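Local coordinates for enterobactin synthetase component F-related protein (Vibrio cholerae serotype O1, PDB 4OXI) that probably activates glycine with ATP as an adenylation domain, here holding glycyl-adenosine-5'-phosphate, in a lipopolysaccharide-modification pathway related to nonribosomal peptide synthesis, at residues Arg168-Ala173 / Gln188-Thr193; Val97-Ile102 / Ala142-Ser147. One frame throughout, in Å; residues are numbered along the deposited sequence.

Contact 1: Arg168-Ala173 / Gln188-Thr193; sequences RLHIYA and QHTFHT
His192 reaches across to two aromatic residues of strand 170-173, and its side chain can be followed outward. His192 CB packs 3.5 Å from Tyr172 CE1. His192 CG lies near Tyr172 CE1 and CZ, and CD2 comes over the phenol face, close to CZ and OH. The imidazole and phenol planes are 11° apart, yet their centroids are 4.7 Å apart and slid so far that the rings barely overlap. At the tip, His192 NE2 meets His170 ND1 at 3.0 Å in a hydrogen bond whose donor is not determined. The remaining ring nitrogen, ND1, bonds to Tyr91 OH on helix 78-95, so partners at both nitrogens fix the rotation of the ring.

On the face shared by Ile171 and Phe191, contact is apolar: Ile171 CG1 stands over the phenyl face of Phe191, 4.1 Å from its centroid, a CH-pi approach, while Ile171 CB touches CD1. Leu162 of helix 155-164 also packs on Phe191.

Before the strands, a bend at chi3 (-57°) brings the Arg168 guanidinium alongside the chain at Gln188-Thr190. Arg168 NH1 donates to Thr190 OG1 at 2.7 Å, with the hydroxyl oxygen tilted from the guanidinium plane; Gln188 O lies over the centre of one face, and NH2 bonds to Pro187 O. Leu169 N donates to His189 ND1 in the imidazole plane.

Ile171 bonds through N to Thr190 O and through O to His192 N, two residues apart on the partner strand; with strand directions differing by 23°, this is parallel pairing. Strand 170-173, helix 180-185 and strand 190-193 form a beta-alpha-beta unit, with strand 190-193 at the edge of a five-stranded parallel sheet.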
loop_
_atom_site.group_PDB
_atom_site.type_symbol
_atom_site.label_atom_id
_atom_site.label_comp_id
_atom_site.label_asym_id
_atom_site.label_seq_id
_atom_site.Cartn_x
_atom_site.Cartn_y
_atom_site.Cartn_z
ATOM N N ARG A 168 4.890 -8.318 27.782
ATOM C CA ARG A 168 3.433 -8.249 27.859
ATOM C C ARG A 168 2.842 -7.542 26.640
ATOM O O ARG A 168 3.179 -6.388 26.363
ATOM C CB ARG A 168 2.980 -7.523 29.139
ATOM C CG ARG A 168 1.456 -7.308 29.233
ATOM C CD ARG A 168 1.002 -6.924 30.656
ATOM N NE ARG A 168 1.407 -7.929 31.643
ATOM C CZ ARG A 168 0.705 -9.028 31.937
ATOM N NH1 ARG A 168 -0.456 -9.270 31.328
ATOM N NH2 ARG A 168 1.168 -9.894 32.840
ATOM N N LEU A 169 1.958 -8.229 25.916
ATOM C CA LEU A 169 1.263 -7.607 24.790
ATOM C C LEU A 169 -0.151 -7.250 25.210
ATOM O O LEU A 169 -0.734 -7.905 26.073
ATOM C CB LEU A 169 1.218 -8.541 23.580
ATOM C CG LEU A 169 2.557 -8.844 22.916
ATOM C CD1 LEU A 169 2.357 -9.747 21.707
ATOM C CD2 LEU A 169 3.252 -7.548 22.521
ATOM N N HIS A 170 -0.694 -6.197 24.611
ATOM C CA HIS A 170 -2.065 -5.794 24.880
ATOM C C HIS A 170 -2.933 -6.032 23.652
ATOM O O HIS A 170 -2.739 -5.413 22.591
ATOM C CB HIS A 170 -2.096 -4.344 25.346
ATOM C CG HIS A 170 -1.448 -4.149 26.682
ATOM N ND1 HIS A 170 -2.168 -4.114 27.860
ATOM C CD2 HIS A 170 -0.143 -4.027 27.031
ATOM C CE1 HIS A 170 -1.334 -3.961 28.874
ATOM N NE2 HIS A 170 -0.103 -3.897 28.398
ATOM N N ILE A 171 -3.868 -6.966 23.808
ATOM C CA ILE A 171 -4.655 -7.494 22.708
ATOM C C ILE A 171 -6.036 -6.859 22.720
ATOM O O ILE A 171 -6.712 -6.865 23.753
ATOM C CB ILE A 171 -4.819 -9.003 22.867
ATOM C CG1 ILE A 171 -3.460 -9.660 23.102
ATOM C CG2 ILE A 171 -5.520 -9.603 21.660
ATOM C CD1 ILE A 171 -2.466 -9.437 21.984
ATOM N N TYR A 172 -6.459 -6.306 21.579
ATOM C CA TYR A 172 -7.755 -5.656 21.507
ATOM C C TYR A 172 -8.668 -6.396 20.557
ATOM O O TYR A 172 -8.219 -6.903 19.534
ATOM C CB TYR A 172 -7.609 -4.193 21.082
ATOM C CG TYR A 172 -6.972 -3.351 22.154
ATOM C CD1 TYR A 172 -7.749 -2.654 23.070
ATOM C CD2 TYR A 172 -5.589 -3.276 22.274
ATOM C CE1 TYR A 172 -7.167 -1.895 24.073
ATOM C CE2 TYR A 172 -5.003 -2.518 23.268
ATOM C CZ TYR A 172 -5.798 -1.837 24.164
ATOM O OH TYR A 172 -5.204 -1.078 25.152
ATOM N N ALA A 173 -9.951 -6.458 20.890
ATOM C CA ALA A 173 -10.928 -7.094 20.011
ATOM C C ALA A 173 -12.314 -6.521 20.269
ATOM O O ALA A 173 -12.589 -6.034 21.365
ATOM C CB ALA A 173 -10.920 -8.601 20.219
ATOM N N GLN A 188 0.320 -13.826 31.081
ATOM C CA GLN A 188 1.481 -12.966 30.888
ATOM C C GLN A 188 1.196 -11.886 29.834
ATOM O O GLN A 188 2.013 -10.981 29.616
ATOM C CB GLN A 188 2.728 -13.780 30.530
ATOM C CG GLN A 188 2.719 -14.430 29.146
ATOM C CD GLN A 188 2.034 -15.803 29.142
ATOM O OE1 GLN A 188 1.036 -16.013 29.833
ATOM N NE2 GLN A 188 2.571 -16.734 28.354
ATOM N N HIS A 189 0.032 -11.985 29.194
ATOM C CA HIS A 189 -0.421 -10.951 28.279
ATOM C C HIS A 189 -1.756 -10.431 28.782
ATOM O O HIS A 189 -2.365 -11.049 29.666
ATOM C CB HIS A 189 -0.542 -11.502 26.856
ATOM C CG HIS A 189 0.749 -12.024 26.306
ATOM N ND1 HIS A 189 1.844 -11.213 26.080
ATOM C CD2 HIS A 189 1.126 -13.276 25.948
ATOM C CE1 HIS A 189 2.839 -11.944 25.609
ATOM N NE2 HIS A 189 2.431 -13.199 25.521
ATOM N N THR A 190 -2.210 -9.305 28.233
ATOM C CA THR A 190 -3.443 -8.660 28.702
ATOM C C THR A 190 -4.452 -8.498 27.569
ATOM O O THR A 190 -4.123 -7.965 26.504
ATOM C CB THR A 190 -3.134 -7.270 29.297
ATOM O OG1 THR A 190 -2.228 -7.424 30.398
ATOM C CG2 THR A 190 -4.419 -6.557 29.759
ATOM N N PHE A 191 -5.680 -8.940 27.804
ATOM C CA PHE A 191 -6.720 -8.892 26.786
ATOM C C PHE A 191 -7.764 -7.864 27.136
ATOM O O PHE A 191 -8.305 -7.880 28.247
ATOM C CB PHE A 191 -7.380 -10.265 26.649
ATOM C CG PHE A 191 -6.475 -11.290 26.052
ATOM C CD1 PHE A 191 -6.540 -11.573 24.698
ATOM C CD2 PHE A 191 -5.518 -11.930 26.835
ATOM C CE1 PHE A 191 -5.696 -12.501 24.139
ATOM C CE2 PHE A 191 -4.674 -12.852 26.286
ATOM C CZ PHE A 191 -4.758 -13.140 24.930
ATOM N N HIS A 192 -8.042 -6.975 26.187
ATOM C CA HIS A 192 -8.964 -5.881 26.420
ATOM C C HIS A 192 -10.183 -6.064 25.525
ATOM O O HIS A 192 -10.094 -5.928 24.291
ATOM C CB HIS A 192 -8.307 -4.530 26.086
ATOM C CG HIS A 192 -7.124 -4.175 26.944
ATOM N ND1 HIS A 192 -7.247 -3.543 28.167
ATOM C CD2 HIS A 192 -5.791 -4.300 26.723
ATOM C CE1 HIS A 192 -6.046 -3.326 28.674
ATOM N NE2 HIS A 192 -5.144 -3.777 27.818
ATOM N N THR A 193 -11.327 -6.366 26.117
ATOM C CA THR A 193 -12.554 -6.301 25.335
ATOM C C THR A 193 -13.110 -4.894 25.472
ATOM O O THR A 193 -13.347 -4.415 26.580
ATOM C CB THR A 193 -13.588 -7.351 25.754
ATOM O OG1 THR A 193 -13.024 -8.657 25.588
ATOM C CG2 THR A 193 -14.836 -7.232 24.887
#

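Contact 2: Val97-Ile102 / Ala142-Ser147; sequences VQRVAI and ATQCDS
Arg99 extends its side chain to the end of helix 133-142, where Arg99 NH1 donates to Thr143 O at 2.8 Å. CG sits beside the backbone N (chi1 -58°), and every later torsion is close to anti, so the chain runs out straight and CD also touches that carbonyl oxygen. The oxygen lies near the guanidinium plane, but the donor stands above the carbonyl plane with a C=O...N angle of 114°; the bond is therefore well aligned for the arginine and off the lone pairs of the acceptor. A water accepts from Arg99 NH1 and probably donates to Gln144 OE1. Gln144, with positive phi, is the C-prime residue of the Schellman motif closing the helix.

With chi1 at 165°, the sulfur of Cys145 is turned beside its own carbonyl carbon. Cys145 SG lies against Ala101, 3.7 Å from Ala101 CB and close to Ala101 N. Ser147 N makes a weak hydrogen bond back to Cys145 SG at 3.6 Å.

Ser147 OG faces the two methyls of Val97, with Val97 CG2 3.8 Å away. A second water ties this hydroxyl to Arg99 O, to which it donates at 2.7 Å, and also accepts from Asp146 N. Thus the carbonyl of Arg99 is joined to the approaching chain through solvent, and direct backbone pairing follows with Ala101 N to Ser147 O at 2.8 Å.

Strand 99-102 lies between strands 123-126 and 147-149 in the parallel sheet. Cys145 and Thr143 also pack on Ile125 of strand 123-126, Ser147 meets Tyr172 of strand 170-173, and Ile102 turns away to helix 108-119.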
loop_
_atom_site.group_PDB
_atom_site.type_symbol
_atom_site.label_atom_id
_atom_site.label_comp_id
_atom_site.label_asym_id
_atom_site.label_seq_id
_atom_site.Cartn_x
_atom_site.Cartn_y
_atom_site.Cartn_z
ATOM N N VAL A 97 -1.962 4.583 24.598
ATOM C CA VAL A 97 -1.478 3.875 23.426
ATOM C C VAL A 97 -1.281 4.875 22.313
ATOM O O VAL A 97 -2.159 5.701 22.076
ATOM C CB VAL A 97 -2.525 2.831 22.966
ATOM C CG1 VAL A 97 -2.129 2.214 21.642
ATOM C CG2 VAL A 97 -2.674 1.746 24.014
ATOM N N GLN A 98 -0.146 4.807 21.620
ATOM C CA GLN A 98 0.060 5.639 20.430
ATOM C C GLN A 98 0.093 4.796 19.151
ATOM O O GLN A 98 -0.428 5.207 18.109
ATOM C CB GLN A 98 1.352 6.461 20.543
ATOM C CG GLN A 98 1.735 7.175 19.227
ATOM C CD GLN A 98 0.701 8.211 18.780
ATOM O OE1 GLN A 98 0.107 8.906 19.608
ATOM N NE2 GLN A 98 0.482 8.319 17.465
ATOM N N ARG A 99 0.702 3.613 19.231
ATOM C CA ARG A 99 0.846 2.753 18.061
ATOM C C ARG A 99 0.085 1.437 18.221
ATOM O O ARG A 99 0.245 0.732 19.223
ATOM C CB ARG A 99 2.330 2.479 17.779
ATOM C CG ARG A 99 3.158 3.755 17.562
ATOM C CD ARG A 99 4.585 3.438 17.134
ATOM N NE ARG A 99 5.309 4.649 16.761
ATOM C CZ ARG A 99 6.592 4.671 16.414
ATOM N NH1 ARG A 99 7.292 3.549 16.377
ATOM N NH2 ARG A 99 7.176 5.815 16.110
ATOM N N VAL A 100 -0.748 1.106 17.239
ATOM C CA VAL A 100 -1.485 -0.150 17.282
ATOM C C VAL A 100 -1.180 -0.969 16.048
ATOM O O VAL A 100 -1.295 -0.483 14.922
ATOM C CB VAL A 100 -3.005 0.082 17.340
ATOM C CG1 VAL A 100 -3.742 -1.261 17.410
ATOM C CG2 VAL A 100 -3.353 0.902 18.541
ATOM N N ALA A 101 -0.795 -2.218 16.252
ATOM C CA ALA A 101 -0.595 -3.120 15.126
ATOM C C ALA A 101 -1.906 -3.823 14.808
ATOM O O ALA A 101 -2.693 -4.136 15.701
ATOM C CB ALA A 101 0.482 -4.120 15.423
ATOM N N ILE A 102 -2.157 -4.056 13.532
ATOM C CA ILE A 102 -3.435 -4.622 13.133
ATOM C C ILE A 102 -3.248 -5.972 12.464
ATOM O O ILE A 102 -2.728 -6.042 11.355
ATOM C CB ILE A 102 -4.195 -3.665 12.198
ATOM C CG1 ILE A 102 -4.341 -2.290 12.873
ATOM C CG2 ILE A 102 -5.560 -4.252 11.835
ATOM C CD1 ILE A 102 -5.303 -1.375 12.181
ATOM N N ALA A 142 10.654 -3.469 16.161
ATOM C CA ALA A 142 11.149 -2.339 15.378
ATOM C C ALA A 142 10.266 -1.091 15.523
ATOM O O ALA A 142 10.773 0.033 15.524
ATOM C CB ALA A 142 11.293 -2.726 13.913
ATOM N N THR A 143 8.955 -1.288 15.654
ATOM C CA THR A 143 8.044 -0.156 15.766
ATOM C C THR A 143 7.653 0.159 17.218
ATOM O O THR A 143 6.769 0.987 17.450
ATOM C CB THR A 143 6.763 -0.382 14.948
ATOM O OG1 THR A 143 6.079 -1.532 15.451
ATOM C CG2 THR A 143 7.086 -0.613 13.485
ATOM N N GLN A 144 8.306 -0.492 18.183
ATOM C CA GLN A 144 8.022 -0.265 19.606
ATOM C C GLN A 144 6.529 -0.302 19.899
ATOM O O GLN A 144 6.001 0.582 20.564
ATOM C CB GLN A 144 8.577 1.085 20.103
ATOM C CG GLN A 144 10.083 1.121 20.346
ATOM C CD GLN A 144 10.839 1.660 19.155
ATOM O OE1 GLN A 144 10.490 2.711 18.605
ATOM N NE2 GLN A 144 11.878 0.935 18.733
ATOM N N CYS A 145 5.855 -1.328 19.405
ATOM C CA CYS A 145 4.416 -1.425 19.524
ATOM C C CYS A 145 4.067 -2.644 20.362
ATOM O O CYS A 145 4.542 -3.746 20.087
ATOM C CB CYS A 145 3.819 -1.561 18.122
ATOM S SG CYS A 145 2.111 -2.097 18.095
ATOM N N ASP A 146 3.252 -2.462 21.392
ATOM C CA ASP A 146 2.840 -3.606 22.194
ATOM C C ASP A 146 1.324 -3.756 22.227
ATOM O O ASP A 146 0.787 -4.307 23.184
ATOM C CB ASP A 146 3.387 -3.492 23.620
ATOM C CG ASP A 146 2.834 -2.289 24.370
ATOM O OD1 ASP A 146 2.077 -1.480 23.771
ATOM O OD2 ASP A 146 3.162 -2.148 25.573
ATOM N N SER A 147 0.638 -3.242 21.205
ATOM C CA SER A 147 -0.822 -3.301 21.157
ATOM C C SER A 147 -1.261 -3.871 19.824
ATOM O O SER A 147 -0.790 -3.436 18.772
ATOM C CB SER A 147 -1.426 -1.914 21.356
ATOM O OG SER A 147 -1.023 -1.375 22.610
HETATM O O HOH W 1 1.378 0.119 21.585
HETATM O O HOH W 2 10.193 3.403 16.138
#

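Contact 2 and contact 1 belong to one parallel sheet, ordered 123-126, 99-102, 147-149, 170-173, 190-193, with their centres about 12 Å apart. Along the chain they come in series: contact 2 closes before contact 1 opens. Strand 147-149, entered from 142-147, is the element between them, and they meet directly where His170 N probably bonds to Asp146 O at 2.8 Å. Packing continues the join, with Tyr172 OH 4.0 Å from Val97 CG2. By strand order, contact 2 joins inner strands, and contact 1 includes the outermost strand 190-193. Together they join strands linked through helical connections into one sheet of this adenylation domain.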